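Local coordinates for protein malonyl-CoA decarboxylase (Rhodopseudomonas palustris, PDB 4KSA) that probably decarboxylates malonyl-CoA to acetyl-CoA, and assembles from several copies that can share a magnesium ion, at residues H155-D158 / D159-L163. Residues are numbered along the deposited sequence; the frame is centred on the assembly and turned at random.
Sequences HVDD and DFVHL. With MG (magnesium ion), chain E.
V161 N donates to D157 O at 3.0 Å with an N-H...O angle of 162°, the straightest of the three i to i+4 backbone bonds between 155-158 and 159-163. F160 N to V156 O and H162 N to D158 O continue the ladder. D159 N adds a weak bond to V156 O, which therefore accepts twice. In H162, one turn on from D158, CG lies anti to the backbone N (chi1 179°), which carries the imidazole out to the metal, where NE2 binds the magnesium ion at 2.5 Å; the same atom of H162 in the second subunit binds it too, making a metal bridge between chains. D158 OD1 also crosses that interface, in a salt bridge to R113 of the second subunit. Within the chain, D157 OD2 makes a salt bridge to R140, while D159 forms one to R119 through OD1 and a hydrogen bond to Q120 through OD2.

Packing follows the helical spacing. V156 and F160 lie side by side, V156 CG1 3.5 Å from F160 CE2, while V156 O sits at the ring edge, 3.2 Å from F160 CD2. Cutting F160 back to an alanine removes the ring and is likely to leave V156 CG1 without its aromatic neighbour and a gap toward L136 and M139. V161 CG2 lies 3.3 Å from D157 O. Helix 154-167 is thus packed through F160 and V161 against helix 132-146, through V156, F160 and L163 against helix 118-126, and through V156 against helix 71-83.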
ATOM      1  N   HIS A 155     -38.950  -3.666  18.213  1.00 54.01           N
ATOM      2  CA  HIS A 155     -38.119  -3.168  19.294  1.00 53.77           C
ATOM      3  C   HIS A 155     -36.788  -3.889  19.344  1.00 51.75           C
ATOM      4  O   HIS A 155     -35.892  -3.532  20.113  1.00 52.44           O
ATOM      5  CB  HIS A 155     -38.894  -3.250  20.615  1.00 56.96           C
ATOM      6  CG  HIS A 155     -40.186  -2.495  20.568  1.00 59.63           C
ATOM      7  ND1 HIS A 155     -41.400  -3.110  20.347  1.00 60.88           N
ATOM      8  CD2 HIS A 155     -40.431  -1.162  20.542  1.00 61.14           C
ATOM      9  CE1 HIS A 155     -42.334  -2.191  20.179  1.00 62.03           C
ATOM     10  NE2 HIS A 155     -41.772  -1.001  20.291  1.00 62.47           N
ATOM     11  N   VAL A 156     -36.657  -4.907  18.508  1.00 49.22           N
ATOM     12  CA  VAL A 156     -35.403  -5.624  18.411  1.00 47.85           C
ATOM     13  C   VAL A 156     -34.629  -4.854  17.347  1.00 48.01           C
ATOM     14  O   VAL A 156     -33.432  -4.617  17.476  1.00 49.70           O
ATOM     15  CB  VAL A 156     -35.599  -7.065  17.935  1.00 47.33           C
ATOM     16  CG1 VAL A 156     -34.248  -7.669  17.536  1.00 46.47           C
ATOM     17  CG2 VAL A 156     -36.260  -7.885  19.039  1.00 47.40           C
ATOM     18  N   ASP A 157     -35.336  -4.439  16.305  1.00 47.08           N
ATOM     19  CA  ASP A 157     -34.710  -3.706  15.231  1.00 47.81           C
ATOM     20  C   ASP A 157     -34.135  -2.389  15.734  1.00 48.68           C
ATOM     21  O   ASP A 157     -33.103  -1.927  15.243  1.00 47.56           O
ATOM     22  CB  ASP A 157     -35.706  -3.419  14.120  1.00 47.91           C
ATOM     23  CG  ASP A 157     -35.082  -2.631  12.988  1.00 50.92           C
ATOM     24  OD1 ASP A 157     -35.589  -1.532  12.643  1.00 52.48           O
ATOM     25  OD2 ASP A 157     -34.065  -3.112  12.454  1.00 51.10           O
ATOM     26  N   ASP A 158     -34.803  -1.783  16.709  1.00 48.15           N
ATOM     27  CA  ASP A 158     -34.332  -0.516  17.246  1.00 48.77           C
ATOM     28  C   ASP A 158     -32.981  -0.670  17.931  1.00 48.56           C
ATOM     29  O   ASP A 158     -32.170   0.256  17.924  1.00 49.43           O
ATOM     30  CB  ASP A 158     -35.350   0.081  18.227  1.00 48.84           C
ATOM     31  CG  ASP A 158     -36.555   0.708  17.528  1.00 49.89           C
ATOM     32  OD1 ASP A 158     -37.400   1.298  18.239  1.00 51.18           O
ATOM     33  OD2 ASP A 158     -36.664   0.613  16.285  1.00 48.29           O
ATOM     34  N   ASP A 159     -32.726  -1.833  18.515  1.00 47.09           N
ATOM     35  CA  ASP A 159     -31.447  -2.035  19.175  1.00 49.41           C
ATOM     36  C   ASP A 159     -30.344  -2.267  18.151  1.00 48.87           C
ATOM     37  O   ASP A 159     -29.200  -1.843  18.349  1.00 49.92           O
ATOM     38  CB  ASP A 159     -31.533  -3.204  20.161  1.00 52.30           C
ATOM     39  CG  ASP A 159     -32.301  -2.839  21.421  1.00 54.24           C
ATOM     40  OD1 ASP A 159     -32.993  -3.716  21.982  1.00 55.14           O
ATOM     41  OD2 ASP A 159     -32.203  -1.668  21.850  1.00 54.48           O
ATOM     42  N   PHE A 160     -30.690  -2.935  17.056  1.00 45.66           N
ATOM     43  CA  PHE A 160     -29.727  -3.196  15.999  1.00 43.27           C
ATOM     44  C   PHE A 160     -29.269  -1.878  15.398  1.00 41.15           C
ATOM     45  O   PHE A 160     -28.086  -1.678  15.157  1.00 41.19           O
ATOM     46  CB  PHE A 160     -30.352  -4.068  14.903  1.00 42.72           C
ATOM     47  CG  PHE A 160     -30.224  -5.536  15.155  1.00 42.00           C
ATOM     48  CD1 PHE A 160     -29.047  -6.199  14.857  1.00 41.53           C
ATOM     49  CD2 PHE A 160     -31.279  -6.260  15.695  1.00 43.77           C
ATOM     50  CE1 PHE A 160     -28.917  -7.566  15.086  1.00 40.44           C
ATOM     51  CE2 PHE A 160     -31.157  -7.623  15.927  1.00 43.56           C
ATOM     52  CZ  PHE A 160     -29.972  -8.272  15.617  1.00 41.77           C
ATOM     53  N   VAL A 161     -30.221  -0.985  15.157  1.00 39.48           N
ATOM     54  CA  VAL A 161     -29.922   0.312  14.576  1.00 37.67           C
ATOM     55  C   VAL A 161     -29.026   1.138  15.501  1.00 38.96           C
ATOM     56  O   VAL A 161     -28.129   1.828  15.034  1.00 40.72           O
ATOM     57  CB  VAL A 161     -31.231   1.083  14.244  1.00 35.47           C
ATOM     58  CG1 VAL A 161     -30.920   2.495  13.742  1.00 32.42           C
ATOM     59  CG2 VAL A 161     -32.009   0.331  13.177  1.00 31.13           C
ATOM     60  N   HIS A 162     -29.234   1.062  16.808  1.00 38.38           N
ATOM     61  CA  HIS A 162     -28.385   1.831  17.700  1.00 39.21           C
ATOM     62  C   HIS A 162     -26.925   1.380  17.588  1.00 38.39           C
ATOM     63  O   HIS A 162     -26.021   2.208  17.543  1.00 39.34           O
ATOM     64  CB  HIS A 162     -28.856   1.708  19.154  1.00 40.46           C
ATOM     65  CG  HIS A 162     -28.001   2.461  20.132  1.00 42.21           C
ATOM     66  ND1 HIS A 162     -27.917   3.838  20.143  1.00 40.71           N
ATOM     67  CD2 HIS A 162     -27.162   2.026  21.104  1.00 42.49           C
ATOM     68  CE1 HIS A 162     -27.063   4.219  21.079  1.00 41.58           C
ATOM     69  NE2 HIS A 162     -26.591   3.138  21.675  1.00 43.51           N
ATOM     70  N   LEU A 163     -26.694   0.073  17.537  1.00 37.30           N
ATOM     71  CA  LEU A 163     -25.327  -0.441  17.441  1.00 37.50           C
ATOM     72  C   LEU A 163     -24.715  -0.273  16.042  1.00 37.44           C
ATOM     73  O   LEU A 163     -23.583   0.214  15.932  1.00 38.72           O
ATOM     74  CB  LEU A 163     -25.280  -1.908  17.887  1.00 35.33           C
ATOM     75  CG  LEU A 163     -25.785  -2.124  19.325  1.00 37.18           C
ATOM     76  CD1 LEU A 163     -26.049  -3.600  19.596  1.00 37.95           C
ATOM     77  CD2 LEU A 163     -24.772  -1.563  20.308  1.00 36.80           C
TER
HETATM   78 MG    MG E 501     -25.436   3.377  23.833  1.00 64.57          MG